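Local coordinates for protein Abbfa_003403 (Acinetobacter baumannii, PDB 4ZXH) that probably assembles a peptide product as a four-domain nonribosomal peptide synthetase with condensation, adenylation, carrier and thioesterase domains, at residues 1094-1099 / 1120-1125; 1148-1151 / 1156-1159. All coordinates share one frame; numbering follows the deposited sequence.

Contact 1 (1094-1099 / 1120-1125)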
ATOM      1  N   ARG A1094      -2.435 -20.447 -36.110  1.00 24.08           N
ATOM      2  CA  ARG A1094      -1.611 -19.262 -36.260  1.00 22.31           C
ATOM      3  C   ARG A1094      -2.337 -18.292 -37.158  1.00 23.56           C
ATOM      4  O   ARG A1094      -2.995 -18.693 -38.110  1.00 31.97           O
ATOM      5  CB  ARG A1094      -0.249 -19.621 -36.836  1.00 25.05           C
ATOM      6  CG  ARG A1094       0.433 -20.724 -36.073  1.00 31.88           C
ATOM      7  CD  ARG A1094       1.919 -20.760 -36.351  1.00 35.22           C
ATOM      8  NE  ARG A1094       2.616 -21.614 -35.402  1.00 34.11           N
ATOM      9  CZ  ARG A1094       3.218 -22.740 -35.741  1.00 42.02           C
ATOM     10  NH1 ARG A1094       3.209 -23.126 -37.009  1.00 46.39           N
ATOM     11  NH2 ARG A1094       3.837 -23.465 -34.817  1.00 47.26           N
ATOM     12  N   ALA A1095      -2.237 -17.015 -36.834  1.00 23.48           N
ATOM     13  CA  ALA A1095      -2.954 -15.983 -37.563  1.00 31.15           C
ATOM     14  C   ALA A1095      -1.959 -14.906 -37.911  1.00 33.67           C
ATOM     15  O   ALA A1095      -0.977 -14.712 -37.188  1.00 34.39           O
ATOM     16  CB  ALA A1095      -4.116 -15.406 -36.734  1.00 17.92           C
ATOM     17  N   ILE A1096      -2.203 -14.206 -39.013  1.00 25.32           N
ATOM     18  CA  ILE A1096      -1.254 -13.210 -39.467  1.00 20.79           C
ATOM     19  C   ILE A1096      -1.885 -11.835 -39.599  1.00 26.11           C
ATOM     20  O   ILE A1096      -2.822 -11.637 -40.373  1.00 29.98           O
ATOM     21  CB  ILE A1096      -0.640 -13.628 -40.791  1.00 22.71           C
ATOM     22  CG1 ILE A1096       0.153 -14.923 -40.588  1.00 28.27           C
ATOM     23  CG2 ILE A1096       0.224 -12.511 -41.347  1.00 25.71           C
ATOM     24  CD1 ILE A1096       1.019 -15.322 -41.758  1.00 33.98           C
ATOM     25  N   GLN A1097      -1.376 -10.882 -38.826  1.00 22.89           N
ATOM     26  CA  GLN A1097      -1.800  -9.493 -38.969  1.00 28.87           C
ATOM     27  C   GLN A1097      -0.935  -8.773 -40.025  1.00 31.76           C
ATOM     28  O   GLN A1097       0.166  -9.208 -40.342  1.00 39.30           O
ATOM     29  CB  GLN A1097      -1.709  -8.774 -37.624  1.00 20.42           C
ATOM     30  CG  GLN A1097      -0.292  -8.564 -37.176  1.00 21.22           C
ATOM     31  CD  GLN A1097      -0.218  -7.991 -35.795  1.00 38.87           C
ATOM     32  OE1 GLN A1097      -1.222  -7.533 -35.240  1.00 45.08           O
ATOM     33  NE2 GLN A1097       0.968  -8.043 -35.205  1.00 41.79           N
ATOM     34  N   SER A1098      -1.422  -7.668 -40.562  1.00 25.53           N
ATOM     35  CA  SER A1098      -0.626  -6.905 -41.522  1.00 31.64           C
ATOM     36  C   SER A1098       0.522  -6.127 -40.864  1.00 32.60           C
ATOM     37  O   SER A1098       0.357  -5.533 -39.792  1.00 37.54           O
ATOM     38  CB  SER A1098      -1.535  -5.946 -42.294  1.00 24.77           C
ATOM     39  OG  SER A1098      -0.782  -5.040 -43.065  1.00 26.85           O
ATOM     40  N   PRO A1099       1.692  -6.121 -41.507  1.00 33.33           N
ATOM     41  CA  PRO A1099       2.801  -5.254 -41.068  1.00 40.93           C
ATOM     42  C   PRO A1099       2.362  -3.785 -40.939  1.00 39.10           C
ATOM     43  O   PRO A1099       2.881  -3.023 -40.124  1.00 36.71           O
ATOM     44  CB  PRO A1099       3.842  -5.405 -42.186  1.00 35.27           C
ATOM     45  CG  PRO A1099       3.546  -6.722 -42.820  1.00 36.32           C
ATOM     46  CD  PRO A1099       2.042  -6.924 -42.690  1.00 38.06           C
ATOM     47  N   ALA A1120       6.635 -16.597 -47.078  1.00 36.92           N
ATOM     48  CA  ALA A1120       7.975 -16.645 -46.494  1.00 38.68           C
ATOM     49  C   ALA A1120       7.901 -16.685 -44.965  1.00 56.64           C
ATOM     50  O   ALA A1120       8.632 -17.451 -44.340  1.00 62.23           O
ATOM     51  CB  ALA A1120       8.809 -15.466 -46.955  1.00 39.87           C
ATOM     52  N   GLU A1121       7.024 -15.881 -44.360  1.00 45.65           N
ATOM     53  CA  GLU A1121       6.837 -15.951 -42.903  1.00 45.86           C
ATOM     54  C   GLU A1121       6.358 -17.340 -42.452  1.00 45.29           C
ATOM     55  O   GLU A1121       6.795 -17.840 -41.416  1.00 46.59           O
ATOM     56  CB  GLU A1121       5.854 -14.878 -42.410  1.00 31.14           C
ATOM     57  CG  GLU A1121       6.501 -13.520 -42.088  1.00 42.64           C
ATOM     58  CD  GLU A1121       7.456 -13.566 -40.887  1.00 58.63           C
ATOM     59  OE1 GLU A1121       7.064 -14.105 -39.826  1.00 64.65           O
ATOM     60  OE2 GLU A1121       8.599 -13.067 -41.001  1.00 64.29           O
ATOM     61  N   MET A1122       5.471 -17.954 -43.233  1.00 39.35           N
ATOM     62  CA  MET A1122       4.947 -19.277 -42.921  1.00 36.71           C
ATOM     63  C   MET A1122       6.051 -20.335 -43.004  1.00 45.67           C
ATOM     64  O   MET A1122       6.166 -21.211 -42.144  1.00 49.68           O
ATOM     65  CB  MET A1122       3.806 -19.644 -43.868  1.00 32.30           C
ATOM     66  CG  MET A1122       2.554 -18.776 -43.766  1.00 30.10           C
ATOM     67  SD  MET A1122       1.471 -19.068 -45.199  1.00 39.35           S
ATOM     68  CE  MET A1122       1.120 -20.819 -45.029  1.00 30.74           C
ATOM     69  N   GLN A1123       6.874 -20.252 -44.037  1.00 49.83           N
ATOM     70  CA  GLN A1123       7.880 -21.281 -44.256  1.00 53.14           C
ATOM     71  C   GLN A1123       9.045 -21.250 -43.243  1.00 54.30           C
ATOM     72  O   GLN A1123       9.829 -22.191 -43.188  1.00 64.81           O
ATOM     73  CB  GLN A1123       8.387 -21.195 -45.694  1.00 42.38           C
ATOM     74  CG  GLN A1123       7.421 -21.908 -46.646  1.00 50.40           C
ATOM     75  CD  GLN A1123       7.872 -21.939 -48.102  1.00 59.11           C
ATOM     76  OE1 GLN A1123       8.474 -20.986 -48.619  1.00 60.01           O
ATOM     77  NE2 GLN A1123       7.577 -23.050 -48.772  1.00 59.20           N
ATOM     78  N   LYS A1124       9.129 -20.202 -42.425  1.00 47.51           N
ATOM     79  CA  LYS A1124      10.047 -20.177 -41.279  1.00 46.90           C
ATOM     80  C   LYS A1124       9.599 -21.121 -40.157  1.00 53.23           C
ATOM     81  O   LYS A1124      10.426 -21.679 -39.441  1.00 59.85           O
ATOM     82  CB  LYS A1124      10.176 -18.760 -40.706  1.00 39.90           C
ATOM     83  CG  LYS A1124      10.959 -17.799 -41.564  1.00 49.62           C
ATOM     84  CD  LYS A1124      10.916 -16.388 -41.009  1.00 54.24           C
ATOM     85  CE  LYS A1124      11.677 -16.269 -39.699  1.00 59.79           C
ATOM     86  NZ  LYS A1124      11.779 -14.835 -39.289  1.00 65.63           N
ATOM     87  N   MET A1125       8.289 -21.277 -39.994  1.00 53.15           N
ATOM     88  CA  MET A1125       7.737 -22.145 -38.954  1.00 49.01           C
ATOM     89  C   MET A1125       7.300 -23.490 -39.531  1.00 52.11           C
ATOM     90  O   MET A1125       7.355 -24.499 -38.840  1.00 53.04           O
ATOM     91  CB  MET A1125       6.556 -21.461 -38.238  1.00 41.39           C
ATOM     92  CG  MET A1125       6.953 -20.229 -37.446  1.00 34.06           C
ATOM     93  SD  MET A1125       5.584 -19.335 -36.685  1.00 45.92           S
ATOM     94  CE  MET A1125       5.484 -20.089 -35.062  1.00 62.74           C
TER

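Contact 2 (1148-1151 / 1156-1159)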
ATOM      1  N   ARG A1148      -2.678 -20.429 -54.475  1.00 51.29           N
ATOM      2  CA  ARG A1148      -2.325 -20.347 -55.890  1.00 47.87           C
ATOM      3  C   ARG A1148      -0.815 -20.337 -56.066  1.00 50.75           C
ATOM      4  O   ARG A1148      -0.295 -20.922 -57.025  1.00 61.98           O
ATOM      5  CB  ARG A1148      -2.942 -19.097 -56.545  1.00 51.98           C
ATOM      6  CG  ARG A1148      -2.982 -19.153 -58.082  1.00 57.57           C
ATOM      7  CD  ARG A1148      -3.349 -17.820 -58.749  1.00 60.90           C
ATOM      8  NE  ARG A1148      -2.322 -16.801 -58.536  1.00 65.94           N
ATOM      9  CZ  ARG A1148      -1.155 -16.757 -59.180  1.00 71.75           C
ATOM     10  NH1 ARG A1148      -0.857 -17.683 -60.088  1.00 76.54           N
ATOM     11  NH2 ARG A1148      -0.279 -15.789 -58.913  1.00 64.93           N
ATOM     12  N   GLN A1149      -0.112 -19.690 -55.139  1.00 48.14           N
ATOM     13  CA  GLN A1149       1.346 -19.595 -55.217  1.00 40.81           C
ATOM     14  C   GLN A1149       2.049 -20.856 -54.708  1.00 48.67           C
ATOM     15  O   GLN A1149       3.055 -21.268 -55.281  1.00 54.56           O
ATOM     16  CB  GLN A1149       1.851 -18.378 -54.443  1.00 39.39           C
ATOM     17  CG  GLN A1149       1.400 -17.041 -55.006  1.00 38.55           C
ATOM     18  CD  GLN A1149       2.225 -15.874 -54.475  1.00 44.19           C
ATOM     19  OE1 GLN A1149       3.299 -16.065 -53.908  1.00 52.24           O
ATOM     20  NE2 GLN A1149       1.723 -14.657 -54.659  1.00 41.06           N
ATOM     21  N   LEU A1150       1.525 -21.463 -53.641  1.00 52.93           N
ATOM     22  CA  LEU A1150       2.109 -22.686 -53.080  1.00 42.09           C
ATOM     23  C   LEU A1150       2.106 -23.823 -54.113  1.00 49.00           C
ATOM     24  O   LEU A1150       3.067 -24.593 -54.183  1.00 56.28           O
ATOM     25  CB  LEU A1150       1.372 -23.116 -51.805  1.00 40.05           C
ATOM     26  CG  LEU A1150       1.504 -22.214 -50.563  1.00 41.75           C
ATOM     27  CD1 LEU A1150       0.596 -22.687 -49.413  1.00 43.07           C
ATOM     28  CD2 LEU A1150       2.936 -22.072 -50.079  1.00 39.01           C
ATOM     29  N   ARG A1151       1.043 -23.919 -54.914  1.00 47.69           N
ATOM     30  CA  ARG A1151       1.032 -24.794 -56.090  1.00 55.01           C
ATOM     31  C   ARG A1151       2.221 -24.528 -57.017  1.00 58.54           C
ATOM     32  O   ARG A1151       2.947 -25.452 -57.415  1.00 52.76           O
ATOM     33  CB  ARG A1151      -0.260 -24.613 -56.883  1.00 68.84           C
ATOM     34  CG  ARG A1151      -1.467 -25.297 -56.291  1.00 80.02           C
ATOM     35  CD  ARG A1151      -1.547 -26.765 -56.683  1.00 87.50           C
ATOM     36  NE  ARG A1151      -2.755 -27.391 -56.145  1.00 88.62           N
ATOM     37  CZ  ARG A1151      -3.978 -27.236 -56.654  1.00 77.63           C
ATOM     38  NH1 ARG A1151      -4.174 -26.478 -57.732  1.00 67.65           N
ATOM     39  NH2 ARG A1151      -5.009 -27.850 -56.084  1.00 74.33           N
ATOM     40  N   GLN A1156       1.670 -28.712 -51.593  1.00 52.65           N
ATOM     41  CA  GLN A1156       0.262 -29.063 -51.697  1.00 54.00           C
ATOM     42  C   GLN A1156      -0.567 -28.361 -50.618  1.00 49.95           C
ATOM     43  O   GLN A1156      -0.062 -27.963 -49.568  1.00 43.65           O
ATOM     44  CB  GLN A1156       0.051 -30.586 -51.641  1.00 58.08           C
ATOM     45  CG  GLN A1156      -0.375 -31.217 -52.998  1.00 85.96           C
ATOM     46  CD  GLN A1156      -1.568 -30.507 -53.700  1.00107.91           C
ATOM     47  OE1 GLN A1156      -2.353 -29.778 -53.078  1.00 99.06           O
ATOM     48  NE2 GLN A1156      -1.692 -30.732 -55.009  1.00106.28           N
ATOM     49  N   VAL A1157      -1.849 -28.190 -50.919  1.00 50.92           N
ATOM     50  CA  VAL A1157      -2.775 -27.502 -50.045  1.00 44.44           C
ATOM     51  C   VAL A1157      -3.832 -28.493 -49.568  1.00 47.97           C
ATOM     52  O   VAL A1157      -4.553 -29.077 -50.380  1.00 54.25           O
ATOM     53  CB  VAL A1157      -3.449 -26.330 -50.767  1.00 37.66           C
ATOM     54  CG1 VAL A1157      -4.398 -25.629 -49.839  1.00 34.93           C
ATOM     55  CG2 VAL A1157      -2.408 -25.361 -51.294  1.00 43.68           C
ATOM     56  N   THR A1158      -3.917 -28.705 -48.259  1.00 43.17           N
ATOM     57  CA  THR A1158      -4.873 -29.670 -47.722  1.00 46.04           C
ATOM     58  C   THR A1158      -6.299 -29.175 -47.919  1.00 47.20           C
ATOM     59  O   THR A1158      -7.185 -29.937 -48.313  1.00 50.77           O
ATOM     60  CB  THR A1158      -4.630 -29.944 -46.228  1.00 47.31           C
ATOM     61  OG1 THR A1158      -3.358 -30.583 -46.070  1.00 52.81           O
ATOM     62  CG2 THR A1158      -5.714 -30.855 -45.667  1.00 37.93           C
ATOM     63  N   GLY A1159      -6.506 -27.891 -47.649  1.00 41.09           N
ATOM     64  CA  GLY A1159      -7.809 -27.284 -47.806  1.00 38.13           C
ATOM     65  C   GLY A1159      -7.813 -25.819 -47.423  1.00 35.00           C
ATOM     66  O   GLY A1159      -6.887 -25.328 -46.778  1.00 31.71           O
TER

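Contact 1 (1094-1099 / 1120-1125)
R1094 and M1125 make the outer half of this contact, methyl against guanidinium, where strand 1093-1096 faces residues 1120-1125 of helix 1111-1125. The arginine chain is extended from CG to NE and crosses M1125 obliquely. The methionine bends at its last torsion (chi3 92°), which brings the methyl CE over one face of the guanidinium, displaced toward the rim; CE lies 3.3 Å from R1094 NE and 3.6 Å from R1094 CZ. Further back, M1125 SD sits 3.9 Å from R1094 CD, so the thioether also touches the aliphatic stem. The polar partner of this arginine is E1057 on edge strand 1055-1057, which makes a salt bridge to NE, and the M1125 side chain touches the same glutamate.

The apolar half is buried: I1096 CD1 approaches M1122 CG at 4.3 Å, one helical turn before M1125. Both side chains also pack on F1070 of the adjacent strand.

The helix thus meets the strand through side chains alone, by van der Waals contact. A methyl over the guanidinium face leaves NE to its carboxylate: between the two segments the touching is apolar and undirected, while the arginine's charge is met by E1057.

Contact 2 (1148-1151 / 1156-1159)
Helix-on-strand packing joins L1150 and R1151 to V1157 and Q1156 where the helix of a beta-alpha-beta unit passes into its second strand, in the thioesterase domain, which belongs to the alpha/beta-hydrolase superfamily. The unit runs from strand 1131-1136 through helix 1138-1152 into the parallel strand 1157-1163. A short connection reverses the chain, and CA of R1151 and CA of Q1156 are 6.2 Å apart.

The inner layer is apolar. L1150 and V1157 direct their side chains at one another from helix and strand, and CB of L1150 comes within 4.4 Å of CG2 of V1157. Both residues are buried. L1150 also touches I1119 of helix 1111-1125, so it packs against the sheet and a neighbouring helix together.

The outer layer is polar and looser. The R1151 chain turns at its second torsion (chi2 -84°), bringing NE alongside the Q1156 amide at 3.7 Å from NE2 and 3.9 Å from OE1. Guanidinium and amide planes are inclined by 64°, and OE1 lies at the guanidinium edge, in its plane, too far for a hydrogen bond. R1151 spends its polar end on the segment around D1259: NH2 donates to the D1259 carbonyl oxygen, while NH1 has a long, weak ion pair with E1258. The arginine therefore lies beside the glutamine without being bonded to it.

The glutamine's amide is held by the backbone N-H of the residue that follows it. The side chain starts away from the helix but turns back at its second torsion, so that the amide end comes near the helix, and OE1 accepts that N-H: V1157 N to Q1156 OE1 measures 2.7 Å, with an N-H...O angle of 155° and the donor tilted somewhat out of the carbonyl plane.

Overall arrangement
Following the chain from the N terminus, strand 1093-1096 leads through a loop into helix 1111-1125, and contact 1 closes that excursion by laying residues 1120-1125 of the helix on the strand. The chain then enters the sheet at strand 1131-1136, on the far side of strand 1067-1070 from strand 1093-1096, and continues into helix 1138-1152. Contact 2 closes a much shorter loop, from that helix into strand 1157-1163. The two are in series, neither nested nor crossed, with centres about 16 Å apart. They share one mixed sheet, and the two helices touch each other, so together the contacts fasten adjacent helices to separate strands of it.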